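Local coordinates for phosphatidylinositol-specific phospholipase C (Listeria monocytogenes, PDB 2PLC), which belongs to the phosphatidylinositol-specific phospholipases C and carries an X domain of the TIM-barrel clan, at residues M103-E108 and I152-E157; S114-I119 and N158-P163. All blocks are in the same frame, centred on the assembly; numbering follows the deposited sequence.

Contact 1 is the pairing of two neighbouring parallel strands in the sheet; contact 2 lies about 10 Å away, centre to centre, where the helix and the loop that follow those strands meet. The segments alternate along the chain: 103-108, 114-119, 152-157, 158-163. Each strand thus hands over to its own partner in contact 2, strand 101-107 to helix 114-125 and strand 152-157 to the loop before strand 164-166. The two contacts also touch. Leu105 packs on Phe115 and Ile119, and Asp107 lies against Phe115 and Asn158, so the barrel wall continues into the outer layer that packs on it.

Contact 1. Residues M103-E108 and I152-E157; sequences MRLKDE and ILLLSE
Strands 101-107 and 152-157 pair in parallel within the barrel sheet, with Arg104 beside Leu155 and Lys106 beside Glu157. Five backbone hydrogen bonds join them, from Met103 N to Leu153 O (2.9 Å) up to Asp107 N to Glu157 O (3.0 Å), and the strand directions differ by 28°.

On the face that carries Arg104, Lys106, Leu155 and Glu157, the charged groups meet. Arg104 reaches along it, CG anti to its backbone N (chi1 173°) and the chain straight to NE. In this salt bridge Arg104 NE (2.8 Å) and NH2 (2.7 Å) both donate to Glu157 OE1; the guanidinium and carboxylate planes are 13° apart, nearly coplanar. Two donors on one oxygen fix the turn of the carboxylate, and Lys106 CG passes 3.6 Å from Glu157 OE1.

On the face of Met103, Leu105 and Leu154 the contact is apolar: flexible Met103 bends at its thioether to put CE 3.6 Å from Leu154 CD1, which also meets Leu105 CB at 3.8 Å.

Around the pair, strand 60-65 binds the far edge of strand 101-107, Phe175 forms a cation-pi contact with Arg104, Leu105 packs on helix 114-125, and Ile152 packs on helix 82-95.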
loop_
_atom_site.group_PDB
_atom_site.type_symbol
_atom_site.label_atom_id
_atom_site.label_comp_id
_atom_site.label_asym_id
_atom_site.label_seq_id
_atom_site.Cartn_x
_atom_site.Cartn_y
_atom_site.Cartn_z
ATOM N N MET A 103 4.328 -3.229 -0.205
ATOM C CA MET A 103 3.980 -3.248 1.198
ATOM C C MET A 103 4.723 -2.269 2.080
ATOM O O MET A 103 5.947 -2.301 2.187
ATOM C CB MET A 103 4.170 -4.667 1.739
ATOM C CG MET A 103 3.926 -4.809 3.229
ATOM S SD MET A 103 4.212 -6.491 3.781
ATOM C CE MET A 103 5.643 -6.265 4.794
ATOM N N ARG A 104 3.957 -1.404 2.733
ATOM C CA ARG A 104 4.509 -0.435 3.656
ATOM C C ARG A 104 4.512 -1.125 5.013
ATOM O O ARG A 104 3.476 -1.611 5.466
ATOM C CB ARG A 104 3.615 0.799 3.713
ATOM C CG ARG A 104 4.016 1.803 4.764
ATOM C CD ARG A 104 2.936 2.845 4.952
ATOM N NE ARG A 104 3.315 3.853 5.938
ATOM C CZ ARG A 104 2.598 4.942 6.202
ATOM N NH1 ARG A 104 1.462 5.160 5.561
ATOM N NH2 ARG A 104 3.040 5.839 7.074
ATOM N N LEU A 105 5.688 -1.245 5.613
ATOM C CA LEU A 105 5.810 -1.869 6.920
ATOM C C LEU A 105 6.269 -0.783 7.871
ATOM O O LEU A 105 7.397 -0.308 7.789
ATOM C CB LEU A 105 6.812 -3.025 6.884
ATOM C CG LEU A 105 7.118 -3.704 8.223
ATOM C CD1 LEU A 105 5.838 -4.216 8.862
ATOM C CD2 LEU A 105 8.099 -4.841 8.005
ATOM N N LYS A 106 5.373 -0.387 8.766
ATOM C CA LYS A 106 5.655 0.676 9.715
ATOM C C LYS A 106 5.846 0.217 11.158
ATOM O O LYS A 106 5.144 -0.669 11.646
ATOM C CB LYS A 106 4.530 1.703 9.655
ATOM C CG LYS A 106 4.791 2.951 10.453
ATOM C CD LYS A 106 3.584 3.868 10.450
ATOM C CE LYS A 106 3.931 5.211 11.073
ATOM N NZ LYS A 106 4.552 5.043 12.418
ATOM N N ASP A 107 6.831 0.824 11.818
ATOM C CA ASP A 107 7.145 0.566 13.220
ATOM C C ASP A 107 6.139 1.442 13.968
ATOM O O ASP A 107 6.291 2.663 14.033
ATOM C CB ASP A 107 8.584 1.024 13.508
ATOM C CG ASP A 107 9.034 0.751 14.944
ATOM O OD1 ASP A 107 8.222 0.277 15.774
ATOM O OD2 ASP A 107 10.223 1.021 15.238
ATOM N N GLU A 108 5.095 0.814 14.498
ATOM C CA GLU A 108 4.028 1.522 15.204
ATOM C C GLU A 108 4.453 2.222 16.500
ATOM O O GLU A 108 3.659 2.933 17.118
ATOM C CB GLU A 108 2.862 0.558 15.468
ATOM C CG GLU A 108 1.511 1.217 15.746
ATOM C CD GLU A 108 0.943 2.002 14.564
ATOM O OE1 GLU A 108 1.613 2.121 13.514
ATOM O OE2 GLU A 108 -0.190 2.510 14.693
ATOM N N ILE A 152 7.346 -9.195 -3.395
ATOM C CA ILE A 152 6.894 -8.100 -2.554
ATOM C C ILE A 152 7.904 -6.965 -2.621
ATOM O O ILE A 152 9.102 -7.190 -2.489
ATOM C CB ILE A 152 6.783 -8.539 -1.061
ATOM C CG1 ILE A 152 5.719 -9.623 -0.900
ATOM C CG2 ILE A 152 6.448 -7.348 -0.162
ATOM C CD1 ILE A 152 5.649 -10.204 0.500
ATOM N N LEU A 153 7.422 -5.755 -2.888
ATOM C CA LEU A 153 8.285 -4.584 -2.907
ATOM C C LEU A 153 8.075 -3.949 -1.536
ATOM O O LEU A 153 7.043 -3.341 -1.283
ATOM C CB LEU A 153 7.876 -3.611 -4.021
ATOM C CG LEU A 153 8.667 -2.296 -4.017
ATOM C CD1 LEU A 153 10.166 -2.588 -3.996
ATOM C CD2 LEU A 153 8.306 -1.453 -5.215
ATOM N N LEU A 154 9.044 -4.112 -0.645
ATOM C CA LEU A 154 8.948 -3.575 0.711
ATOM C C LEU A 154 9.301 -2.096 0.849
ATOM O O LEU A 154 10.297 -1.629 0.303
ATOM C CB LEU A 154 9.838 -4.397 1.654
ATOM C CG LEU A 154 9.839 -4.052 3.147
ATOM C CD1 LEU A 154 8.492 -4.381 3.752
ATOM C CD2 LEU A 154 10.930 -4.835 3.866
ATOM N N LEU A 155 8.472 -1.361 1.583
ATOM C CA LEU A 155 8.716 0.054 1.842
ATOM C C LEU A 155 8.811 0.164 3.356
ATOM O O LEU A 155 7.793 0.208 4.045
ATOM C CB LEU A 155 7.573 0.924 1.312
ATOM C CG LEU A 155 7.341 0.923 -0.200
ATOM C CD1 LEU A 155 6.176 1.835 -0.545
ATOM C CD2 LEU A 155 8.599 1.383 -0.911
ATOM N N SER A 156 10.039 0.136 3.870
ATOM C CA SER A 156 10.283 0.200 5.310
ATOM C C SER A 156 10.197 1.581 5.927
ATOM O O SER A 156 10.781 2.538 5.425
ATOM C CB SER A 156 11.645 -0.403 5.657
ATOM O OG SER A 156 11.672 -1.787 5.379
ATOM N N GLU A 157 9.509 1.654 7.060
ATOM C CA GLU A 157 9.354 2.895 7.798
ATOM C C GLU A 157 9.605 2.626 9.274
ATOM O O GLU A 157 8.823 1.940 9.937
ATOM C CB GLU A 157 7.950 3.467 7.609
ATOM C CG GLU A 157 7.716 4.769 8.353
ATOM C CD GLU A 157 6.363 5.387 8.061
ATOM O OE1 GLU A 157 5.514 4.719 7.438
ATOM O OE2 GLU A 157 6.144 6.551 8.457
#

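Contact 2. Residues S114-I119 and N158-P163; sequences SFDYRI and NHTKKP
Asp116 of helix 114-125 meets Lys162, Asn158 and Thr160 of the loop that leaves strand 152-157. Its CB points at the loop but stays 4.4 Å from Asn158 OD1, and with CG anti to the backbone N (chi1 -163°) the carboxylate reaches out to the loop, near the amide of Asn158 and the ammonium of Lys162. From CG the two oxygens part company. Asp116 OD2 takes the salt bridge, a rather long hydrogen bond of 3.3 Å from Lys162 NZ, which arrives on the syn side but 35° out of the carboxylate plane. Asp116 OD1 is 3.8 Å from Lys162 NZ, 3.6 Å from Asn158 OD1 and 4.3 Å from Thr160 OG1.

Asn158 and Thr160 belong to a type I beta turn that runs from Asn158 to Lys161. Within it Asn158 ND2 makes a weak hydrogen bond to Thr160 OG1, which also receives a weak one from the backbone N of Lys162. Asparagine suits this place because its amide can turn its NH2 inward to the loop while its oxygen faces the helix. Asn158 OD1 meets the edge of the Phe115 ring, 4.2 Å from Phe115 CD2, where the ring hydrogens carry a slight positive charge; Ile119 CG2 packs over one face of the ring, toward its rim. Lys162, long and flexible, bends at its second torsion (chi2 88°) and so brings its ammonium across to the helix.

Asp116 OD1 and Asn158 OD1 are two acceptors with no hydrogen bond between them, so their closeness is probably mildly unfavourable. The nearby ammonium should offset it, and would tend to keep Asp116 ionised. Helix and loop are thus joined here chiefly by one modest ion pair, with little apolar packing directly between them.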
loop_
_atom_site.group_PDB
_atom_site.type_symbol
_atom_site.label_atom_id
_atom_site.label_comp_id
_atom_site.label_asym_id
_atom_site.label_seq_id
_atom_site.Cartn_x
_atom_site.Cartn_y
_atom_site.Cartn_z
ATOM N N SER A 114 15.254 -1.825 17.713
ATOM C CA SER A 114 14.994 -3.225 18.038
ATOM C C SER A 114 14.016 -3.850 17.038
ATOM O O SER A 114 14.095 -5.046 16.745
ATOM C CB SER A 114 14.455 -3.351 19.470
ATOM O OG SER A 114 13.272 -2.590 19.654
ATOM N N PHE A 115 13.110 -3.027 16.509
ATOM C CA PHE A 115 12.120 -3.465 15.527
ATOM C C PHE A 115 12.829 -4.003 14.289
ATOM O O PHE A 115 12.461 -5.047 13.752
ATOM C CB PHE A 115 11.210 -2.290 15.132
ATOM C CG PHE A 115 10.192 -2.630 14.073
ATOM C CD1 PHE A 115 8.962 -3.187 14.420
ATOM C CD2 PHE A 115 10.465 -2.403 12.723
ATOM C CE1 PHE A 115 8.021 -3.516 13.439
ATOM C CE2 PHE A 115 9.532 -2.729 11.739
ATOM C CZ PHE A 115 8.307 -3.286 12.099
ATOM N N ASP A 116 13.858 -3.280 13.860
ATOM C CA ASP A 116 14.648 -3.645 12.693
ATOM C C ASP A 116 15.248 -5.048 12.834
ATOM O O ASP A 116 15.182 -5.852 11.903
ATOM C CB ASP A 116 15.757 -2.609 12.480
ATOM C CG ASP A 116 16.361 -2.671 11.090
ATOM O OD1 ASP A 116 15.662 -2.294 10.124
ATOM O OD2 ASP A 116 17.535 -3.087 10.964
ATOM N N TYR A 117 15.793 -5.348 14.010
ATOM C CA TYR A 117 16.405 -6.652 14.273
ATOM C C TYR A 117 15.387 -7.767 14.470
ATOM O O TYR A 117 15.625 -8.910 14.076
ATOM C CB TYR A 117 17.335 -6.571 15.488
ATOM C CG TYR A 117 18.494 -5.617 15.294
ATOM C CD1 TYR A 117 19.333 -5.725 14.179
ATOM C CD2 TYR A 117 18.739 -4.588 16.205
ATOM C CE1 TYR A 117 20.383 -4.830 13.973
ATOM C CE2 TYR A 117 19.787 -3.685 16.010
ATOM C CZ TYR A 117 20.604 -3.812 14.892
ATOM O OH TYR A 117 21.634 -2.918 14.689
ATOM N N ARG A 118 14.252 -7.424 15.071
ATOM C CA ARG A 118 13.189 -8.388 15.338
ATOM C C ARG A 118 12.512 -8.946 14.093
ATOM O O ARG A 118 12.247 -10.144 14.025
ATOM C CB ARG A 118 12.135 -7.779 16.266
ATOM C CG ARG A 118 12.546 -7.698 17.731
ATOM C CD ARG A 118 12.853 -9.080 18.308
ATOM N NE ARG A 118 11.757 -10.031 18.107
ATOM C CZ ARG A 118 10.746 -10.218 18.955
ATOM N NH1 ARG A 118 10.674 -9.523 20.084
ATOM N NH2 ARG A 118 9.794 -11.097 18.666
ATOM N N ILE A 119 12.227 -8.081 13.121
ATOM C CA ILE A 119 11.562 -8.504 11.886
ATOM C C ILE A 119 12.453 -9.300 10.939
ATOM O O ILE A 119 11.949 -10.005 10.064
ATOM C CB ILE A 119 10.992 -7.304 11.088
ATOM C CG1 ILE A 119 12.114 -6.312 10.745
ATOM C CG2 ILE A 119 9.864 -6.644 11.860
ATOM C CD1 ILE A 119 11.684 -5.159 9.868
ATOM N N ASN A 158 10.720 3.143 9.774
ATOM C CA ASN A 158 11.072 2.976 11.174
ATOM C C ASN A 158 12.060 4.031 11.650
ATOM O O ASN A 158 12.391 4.966 10.916
ATOM C CB ASN A 158 11.596 1.557 11.456
ATOM C CG ASN A 158 12.699 1.128 10.505
ATOM O OD1 ASN A 158 12.897 -0.065 10.275
ATOM N ND2 ASN A 158 13.422 2.094 9.951
ATOM N N HIS A 159 12.515 3.867 12.889
ATOM C CA HIS A 159 13.450 4.785 13.528
ATOM C C HIS A 159 14.771 4.971 12.765
ATOM O O HIS A 159 15.275 6.092 12.658
ATOM C CB HIS A 159 13.712 4.310 14.966
ATOM C CG HIS A 159 14.545 5.252 15.781
ATOM N ND1 HIS A 159 14.857 6.529 15.367
ATOM C CD2 HIS A 159 15.140 5.094 16.988
ATOM C CE1 HIS A 159 15.609 7.117 16.280
ATOM N NE2 HIS A 159 15.795 6.267 17.274
ATOM N N THR A 160 15.303 3.883 12.211
ATOM C CA THR A 160 16.566 3.921 11.473
ATOM C C THR A 160 16.541 4.799 10.218
ATOM O O THR A 160 17.568 5.352 9.826
ATOM C CB THR A 160 17.027 2.502 11.066
ATOM O OG1 THR A 160 16.186 2.001 10.020
ATOM C CG2 THR A 160 16.961 1.553 12.255
ATOM N N LYS A 161 15.371 4.911 9.589
ATOM C CA LYS A 161 15.200 5.710 8.373
ATOM C C LYS A 161 16.112 5.260 7.239
ATOM O O LYS A 161 16.672 6.075 6.507
ATOM C CB LYS A 161 15.386 7.202 8.667
ATOM C CG LYS A 161 14.137 7.849 9.228
ATOM C CD LYS A 161 14.454 8.975 10.193
ATOM C CE LYS A 161 13.176 9.549 10.791
ATOM N NZ LYS A 161 12.338 8.500 11.453
ATOM N N LYS A 162 16.260 3.945 7.120
ATOM C CA LYS A 162 17.074 3.330 6.080
ATOM C C LYS A 162 16.428 1.991 5.700
ATOM O O LYS A 162 15.660 1.426 6.484
ATOM C CB LYS A 162 18.535 3.162 6.550
ATOM C CG LYS A 162 18.747 2.380 7.847
ATOM C CD LYS A 162 18.877 0.879 7.596
ATOM C CE LYS A 162 19.047 0.096 8.894
ATOM N NZ LYS A 162 19.091 -1.377 8.658
ATOM N N PRO A 163 16.686 1.493 4.474
ATOM C CA PRO A 163 16.111 0.219 4.019
ATOM C C PRO A 163 16.592 -1.014 4.788
ATOM O O PRO A 163 17.704 -1.040 5.322
ATOM C CB PRO A 163 16.521 0.167 2.545
ATOM C CG PRO A 163 17.810 0.918 2.531
ATOM C CD PRO A 163 17.502 2.101 3.408
#